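DNA primase (Aquifex aeolicus, PDB 2AU3) probably synthesises the short RNA primers that DNA polymerase extends during DNA replication, using a zinc-binding domain and a TOPRIM-containing RNA polymerase core. Local coordinates at residues T273-K285 / S306-V318. Numbering follows the deposited sequence.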
ATOM      1  N   THR A 273       8.228  -5.474  -6.794  1.00 35.38           N
ATOM      2  CA  THR A 273       9.664  -5.708  -7.035  1.00 33.62           C
ATOM      3  C   THR A 273      10.652  -4.673  -6.452  1.00 30.54           C
ATOM      4  O   THR A 273      10.444  -4.148  -5.354  1.00 30.85           O
ATOM      5  CB  THR A 273       9.928  -5.731  -8.532  1.00 33.98           C
ATOM      6  OG1 THR A 273       9.799  -4.394  -9.037  1.00 38.28           O
ATOM      7  CG2 THR A 273       8.877  -6.522  -9.285  1.00 37.48           C
ATOM      8  N   ALA A 274      11.732  -4.404  -7.229  1.00 25.03           N
ATOM      9  CA  ALA A 274      12.713  -3.359  -6.886  1.00 20.98           C
ATOM     10  C   ALA A 274      12.138  -1.940  -7.012  1.00 17.72           C
ATOM     11  O   ALA A 274      11.402  -1.625  -7.935  1.00 16.51           O
ATOM     12  CB  ALA A 274      13.975  -3.481  -7.733  1.00 19.53           C
ATOM     13  N   LEU A 275      12.525  -1.091  -6.089  1.00 15.74           N
ATOM     14  CA  LEU A 275      12.123   0.291  -6.129  1.00 15.10           C
ATOM     15  C   LEU A 275      12.454   0.874  -7.528  1.00 15.60           C
ATOM     16  O   LEU A 275      13.508   0.595  -8.081  1.00 15.05           O
ATOM     17  CB  LEU A 275      12.831   1.066  -5.019  1.00 14.42           C
ATOM     18  CG  LEU A 275      12.527   2.557  -4.984  1.00 13.48           C
ATOM     19  CD1 LEU A 275      11.224   2.786  -4.269  1.00 12.01           C
ATOM     20  CD2 LEU A 275      13.679   3.283  -4.272  1.00 13.12           C
ATOM     21  N   THR A 276      11.527   1.637  -8.097  1.00 15.31           N
ATOM     22  CA  THR A 276      11.779   2.349  -9.352  1.00 16.07           C
ATOM     23  C   THR A 276      11.972   3.809  -9.065  1.00 16.08           C
ATOM     24  O   THR A 276      11.592   4.290  -8.012  1.00 14.27           O
ATOM     25  CB  THR A 276      10.613   2.215 -10.333  1.00 16.23           C
ATOM     26  OG1 THR A 276       9.491   2.957  -9.827  1.00 17.94           O
ATOM     27  CG2 THR A 276      10.139   0.741 -10.453  1.00 13.54           C
ATOM     28  N   GLN A 277      12.540   4.535 -10.028  1.00 16.78           N
ATOM     29  CA  GLN A 277      12.629   5.989  -9.928  1.00 16.52           C
ATOM     30  C   GLN A 277      11.268   6.678  -9.716  1.00 17.15           C
ATOM     31  O   GLN A 277      11.156   7.604  -8.884  1.00 14.61           O
ATOM     32  CB  GLN A 277      13.323   6.569 -11.179  1.00 17.69           C
ATOM     33  CG  GLN A 277      13.691   8.060 -11.027  1.00 17.14           C
ATOM     34  CD  GLN A 277      14.723   8.289  -9.906  1.00 17.75           C
ATOM     35  OE1 GLN A 277      14.441   8.938  -8.891  1.00 21.56           O
ATOM     36  NE2 GLN A 277      15.900   7.778 -10.103  1.00 16.44           N
ATOM     37  N   ASN A 278      10.240   6.258 -10.464  1.00 17.55           N
ATOM     38  CA  ASN A 278       8.916   6.857 -10.275  1.00 19.12           C
ATOM     39  C   ASN A 278       8.444   6.657  -8.834  1.00 18.03           C
ATOM     40  O   ASN A 278       7.851   7.547  -8.273  1.00 18.29           O
ATOM     41  CB  ASN A 278       7.861   6.300 -11.253  1.00 19.79           C
ATOM     42  CG  ASN A 278       8.008   6.868 -12.654  1.00 24.38           C
ATOM     43  OD1 ASN A 278       8.642   7.907 -12.848  1.00 30.05           O
ATOM     44  ND2 ASN A 278       7.427   6.179 -13.651  1.00 27.70           N
ATOM     45  N   GLN A 279       8.700   5.482  -8.252  1.00 17.03           N
ATOM     46  CA  GLN A 279       8.344   5.240  -6.847  1.00 16.26           C
ATOM     47  C   GLN A 279       9.167   6.118  -5.863  1.00 16.37           C
ATOM     48  O   GLN A 279       8.624   6.640  -4.874  1.00 15.88           O
ATOM     49  CB  GLN A 279       8.503   3.758  -6.483  1.00 16.62           C
ATOM     50  CG  GLN A 279       7.475   2.839  -7.123  1.00 14.47           C
ATOM     51  CD  GLN A 279       7.923   1.386  -7.144  1.00 16.95           C
ATOM     52  OE1 GLN A 279       9.077   1.056  -6.760  1.00 15.08           O
ATOM     53  NE2 GLN A 279       7.044   0.510  -7.615  1.00 14.60           N
ATOM     54  N   ALA A 280      10.470   6.258  -6.130  1.00 15.60           N
ATOM     55  CA  ALA A 280      11.312   7.146  -5.327  1.00 15.49           C
ATOM     56  C   ALA A 280      10.845   8.618  -5.450  1.00 15.17           C
ATOM     57  O   ALA A 280      10.729   9.310  -4.445  1.00 15.32           O
ATOM     58  CB  ALA A 280      12.765   6.990  -5.688  1.00 13.99           C
ATOM     59  N   ASN A 281      10.571   9.076  -6.673  1.00 16.41           N
ATOM     60  CA  ASN A 281       9.975  10.397  -6.912  1.00 16.43           C
ATOM     61  C   ASN A 281       8.675  10.555  -6.116  1.00 16.76           C
ATOM     62  O   ASN A 281       8.483  11.554  -5.444  1.00 17.63           O
ATOM     63  CB  ASN A 281       9.653  10.617  -8.406  1.00 16.97           C
ATOM     64  CG  ASN A 281      10.912  10.729  -9.305  1.00 16.66           C
ATOM     65  OD1 ASN A 281      10.798  10.739 -10.522  1.00 15.96           O
ATOM     66  ND2 ASN A 281      12.088  10.786  -8.705  1.00 12.63           N
ATOM     67  N   LEU A 282       7.758   9.585  -6.237  1.00 16.83           N
ATOM     68  CA  LEU A 282       6.497   9.640  -5.503  1.00 16.73           C
ATOM     69  C   LEU A 282       6.744   9.725  -3.986  1.00 16.47           C
ATOM     70  O   LEU A 282       6.170  10.575  -3.286  1.00 15.89           O
ATOM     71  CB  LEU A 282       5.597   8.438  -5.855  1.00 17.19           C
ATOM     72  CG  LEU A 282       4.351   8.223  -4.977  1.00 15.83           C
ATOM     73  CD1 LEU A 282       3.285   9.342  -5.230  1.00 16.93           C
ATOM     74  CD2 LEU A 282       3.743   6.812  -5.236  1.00 17.99           C
ATOM     75  N   LEU A 283       7.624   8.873  -3.470  1.00 16.20           N
ATOM     76  CA  LEU A 283       7.917   8.921  -2.032  1.00 15.67           C
ATOM     77  C   LEU A 283       8.406  10.308  -1.609  1.00 16.57           C
ATOM     78  O   LEU A 283       8.003  10.810  -0.545  1.00 17.00           O
ATOM     79  CB  LEU A 283       8.948   7.845  -1.642  1.00 15.74           C
ATOM     80  CG  LEU A 283       9.288   7.594  -0.165  1.00 16.40           C
ATOM     81  CD1 LEU A 283       8.049   7.571   0.745  1.00 16.15           C
ATOM     82  CD2 LEU A 283      10.106   6.266  -0.018  1.00 16.18           C
ATOM     83  N   SER A 284       9.234  10.939  -2.451  1.00 16.48           N
ATOM     84  CA  SER A 284       9.812  12.253  -2.133  1.00 18.43           C
ATOM     85  C   SER A 284       8.772  13.360  -1.962  1.00 18.46           C
ATOM     86  O   SER A 284       9.027  14.353  -1.290  1.00 18.77           O
ATOM     87  CB  SER A 284      10.840  12.675  -3.159  1.00 18.26           C
ATOM     88  OG  SER A 284      10.211  12.995  -4.386  1.00 19.88           O
ATOM     89  N   LYS A 285       7.609  13.183  -2.561  1.00 18.90           N
ATOM     90  CA  LYS A 285       6.495  14.111  -2.342  1.00 20.27           C
ATOM     91  C   LYS A 285       5.939  14.032  -0.911  1.00 20.63           C
ATOM     92  O   LYS A 285       5.195  14.934  -0.486  1.00 22.21           O
ATOM     93  CB  LYS A 285       5.355  13.859  -3.355  1.00 21.31           C
ATOM     94  CG  LYS A 285       5.764  13.879  -4.821  1.00 22.97           C
ATOM     95  CD  LYS A 285       4.489  13.787  -5.701  1.00 31.36           C
ATOM     96  CE  LYS A 285       4.787  13.499  -7.179  1.00 35.63           C
ATOM     97  NZ  LYS A 285       3.739  12.593  -7.831  1.00 37.66           N
ATOM     98  N   SER A 306      21.279  -0.627  -4.952  1.00 17.88           N
ATOM     99  CA  SER A 306      20.573  -0.247  -6.182  1.00 17.56           C
ATOM    100  C   SER A 306      19.500   0.824  -5.972  1.00 16.92           C
ATOM    101  O   SER A 306      19.226   1.633  -6.868  1.00 17.60           O
ATOM    102  CB  SER A 306      19.958  -1.480  -6.852  1.00 17.68           C
ATOM    103  OG  SER A 306      20.961  -2.466  -7.047  1.00 21.93           O
ATOM    104  N   ALA A 307      18.859   0.821  -4.810  1.00 15.85           N
ATOM    105  CA  ALA A 307      17.723   1.739  -4.586  1.00 15.54           C
ATOM    106  C   ALA A 307      18.172   3.139  -4.147  1.00 15.89           C
ATOM    107  O   ALA A 307      17.495   4.137  -4.404  1.00 15.59           O
ATOM    108  CB  ALA A 307      16.743   1.133  -3.560  1.00 15.04           C
ATOM    109  N   ILE A 308      19.324   3.204  -3.492  1.00 15.82           N
ATOM    110  CA  ILE A 308      19.825   4.445  -2.894  1.00 16.78           C
ATOM    111  C   ILE A 308      19.993   5.606  -3.892  1.00 16.83           C
ATOM    112  O   ILE A 308      19.542   6.707  -3.621  1.00 16.44           O
ATOM    113  CB  ILE A 308      21.159   4.167  -2.122  1.00 17.19           C
ATOM    114  CG1 ILE A 308      20.873   3.452  -0.809  1.00 18.38           C
ATOM    115  CG2 ILE A 308      21.888   5.449  -1.861  1.00 18.82           C
ATOM    116  CD1 ILE A 308      22.117   2.879  -0.062  1.00 21.01           C
ATOM    117  N   PRO A 309      20.623   5.383  -5.053  1.00 17.37           N
ATOM    118  CA  PRO A 309      20.739   6.450  -6.047  1.00 17.41           C
ATOM    119  C   PRO A 309      19.375   6.959  -6.539  1.00 16.60           C
ATOM    120  O   PRO A 309      19.256   8.128  -6.871  1.00 15.10           O
ATOM    121  CB  PRO A 309      21.489   5.761  -7.186  1.00 17.76           C
ATOM    122  CG  PRO A 309      22.292   4.700  -6.467  1.00 17.86           C
ATOM    123  CD  PRO A 309      21.294   4.151  -5.514  1.00 17.41           C
ATOM    124  N   LEU A 310      18.377   6.087  -6.614  1.00 15.87           N
ATOM    125  CA  LEU A 310      17.037   6.568  -7.006  1.00 16.02           C
ATOM    126  C   LEU A 310      16.482   7.509  -5.944  1.00 15.45           C
ATOM    127  O   LEU A 310      15.876   8.532  -6.278  1.00 15.44           O
ATOM    128  CB  LEU A 310      16.046   5.422  -7.240  1.00 15.86           C
ATOM    129  CG  LEU A 310      16.546   4.188  -8.005  1.00 16.70           C
ATOM    130  CD1 LEU A 310      15.431   3.161  -8.039  1.00 15.09           C
ATOM    131  CD2 LEU A 310      17.016   4.540  -9.412  1.00 15.18           C
ATOM    132  N   LEU A 311      16.709   7.172  -4.678  1.00 15.35           N
ATOM    133  CA  LEU A 311      16.262   8.029  -3.572  1.00 16.41           C
ATOM    134  C   LEU A 311      17.042   9.359  -3.549  1.00 16.25           C
ATOM    135  O   LEU A 311      16.439  10.442  -3.419  1.00 14.72           O
ATOM    136  CB  LEU A 311      16.346   7.282  -2.228  1.00 15.40           C
ATOM    137  CG  LEU A 311      15.400   6.066  -2.146  1.00 15.30           C
ATOM    138  CD1 LEU A 311      15.687   5.252  -0.923  1.00 15.96           C
ATOM    139  CD2 LEU A 311      13.933   6.528  -2.138  1.00 16.29           C
ATOM    140  N   LEU A 312      18.369   9.266  -3.672  1.00 15.85           N
ATOM    141  CA  LEU A 312      19.208  10.464  -3.743  1.00 16.11           C
ATOM    142  C   LEU A 312      18.763  11.397  -4.872  1.00 16.70           C
ATOM    143  O   LEU A 312      18.594  12.588  -4.645  1.00 16.14           O
ATOM    144  CB  LEU A 312      20.706  10.118  -3.821  1.00 16.00           C
ATOM    145  CG  LEU A 312      21.279   9.384  -2.606  1.00 15.33           C
ATOM    146  CD1 LEU A 312      22.729   8.933  -2.858  1.00 12.80           C
ATOM    147  CD2 LEU A 312      21.177  10.240  -1.319  1.00 14.83           C
ATOM    148  N   SER A 313      18.517  10.848  -6.064  1.00 17.33           N
ATOM    149  CA  SER A 313      18.106  11.652  -7.218  1.00 18.22           C
ATOM    150  C   SER A 313      16.803  12.395  -6.952  1.00 19.32           C
ATOM    151  O   SER A 313      16.610  13.518  -7.436  1.00 17.91           O
ATOM    152  CB  SER A 313      17.935  10.782  -8.463  1.00 17.55           C
ATOM    153  OG  SER A 313      19.119  10.072  -8.724  1.00 21.18           O
ATOM    154  N   ALA A 314      15.914  11.763  -6.187  1.00 19.26           N
ATOM    155  CA  ALA A 314      14.636  12.365  -5.861  1.00 20.66           C
ATOM    156  C   ALA A 314      14.778  13.349  -4.711  1.00 20.98           C
ATOM    157  O   ALA A 314      13.803  13.960  -4.317  1.00 23.09           O
ATOM    158  CB  ALA A 314      13.617  11.293  -5.531  1.00 19.34           C
ATOM    159  N   GLY A 315      15.992  13.499  -4.178  1.00 20.85           N
ATOM    160  CA  GLY A 315      16.281  14.528  -3.185  1.00 20.90           C
ATOM    161  C   GLY A 315      15.966  14.107  -1.755  1.00 20.53           C
ATOM    162  O   GLY A 315      15.685  14.925  -0.874  1.00 19.71           O
ATOM    163  N   VAL A 316      16.008  12.814  -1.521  1.00 19.50           N
ATOM    164  CA  VAL A 316      15.746  12.307  -0.202  1.00 20.24           C
ATOM    165  C   VAL A 316      17.089  12.015   0.482  1.00 19.57           C
ATOM    166  O   VAL A 316      18.029  11.582  -0.170  1.00 19.16           O
ATOM    167  CB  VAL A 316      14.856  11.044  -0.276  1.00 20.46           C
ATOM    168  CG1 VAL A 316      14.580  10.502   1.086  1.00 20.99           C
ATOM    169  CG2 VAL A 316      13.521  11.392  -0.973  1.00 22.38           C
ATOM    170  N   GLU A 317      17.165  12.258   1.784  1.00 19.66           N
ATOM    171  CA  GLU A 317      18.292  11.786   2.592  1.00 20.80           C
ATOM    172  C   GLU A 317      18.047  10.346   2.986  1.00 19.65           C
ATOM    173  O   GLU A 317      16.955   9.987   3.432  1.00 19.87           O
ATOM    174  CB  GLU A 317      18.387  12.566   3.881  1.00 21.84           C
ATOM    175  CG  GLU A 317      18.872  13.982   3.758  1.00 28.67           C
ATOM    176  CD  GLU A 317      19.454  14.420   5.077  1.00 36.32           C
ATOM    177  OE1 GLU A 317      18.676  14.515   6.070  1.00 39.40           O
ATOM    178  OE2 GLU A 317      20.688  14.595   5.134  1.00 38.13           O
ATOM    179  N   VAL A 318      19.070   9.531   2.844  1.00 18.96           N
ATOM    180  CA  VAL A 318      18.913   8.091   2.978  1.00 18.80           C
ATOM    181  C   VAL A 318      19.665   7.608   4.209  1.00 18.32           C
ATOM    182  O   VAL A 318      20.804   8.037   4.449  1.00 19.20           O
ATOM    183  CB  VAL A 318      19.428   7.380   1.716  1.00 17.69           C
ATOM    184  CG1 VAL A 318      19.423   5.900   1.907  1.00 19.30           C
ATOM    185  CG2 VAL A 318      18.569   7.758   0.485  1.00 18.38           C
TER
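Leu275 and Leu311 meet at about a right angle, CD2 to CD2 at 3.9 Å, where the loop leading into helix 277-284 meets helix 298-313. With its CG anti to the backbone N (chi1 178°), Leu275 sends that methyl toward helix 298-313, where it also lies 3.8 Å from Ala307 CB. Leu310 joins the same patch: its CD1 lies 3.2 Å from Leu275 O and also touches the backbone of Thr276. The Leu310 and Gln277 side chains cross obliquely, with CD2 against the end of Gln277. That glutamine, bent at chi2 (64°), lays its amide over the last turn of helix 298-313, beside Leu310 and Ser313. Small residues let the backbones close in: the CA atoms of Ala280 and Leu311 are 5.3 Å apart. Ala280 CB sits 3.5 Å from Leu310 O and also touches Leu311 CD2. The short segment axes approach to 8.5 Å. Their crossing angle is -47°. Farther along, Ala314 CB touches both Ala280 O and Asn281 ND2. Ser284 CB rests on Val316 CG2 at 3.7 Å, just beyond the Schellman motif at Gly315. At the opposite end, Thr276 and Gln279 form a capping box, and Thr276 OG1 also bonds to Gly228 O. Both helices belong to the Toprim fold and are linked through strand 289-293; the side chain of Ala307 is about 9 Å from that of Glu251, a predicted magnesium ligand. On the sheet side, Leu283 and Val316 both touch Val290 of that strand, Leu275 packs on Pro270 of strand 267-270, and helix 363-374 covers Ile308, Pro309 and Leu312 with Tyr372 and Tyr373.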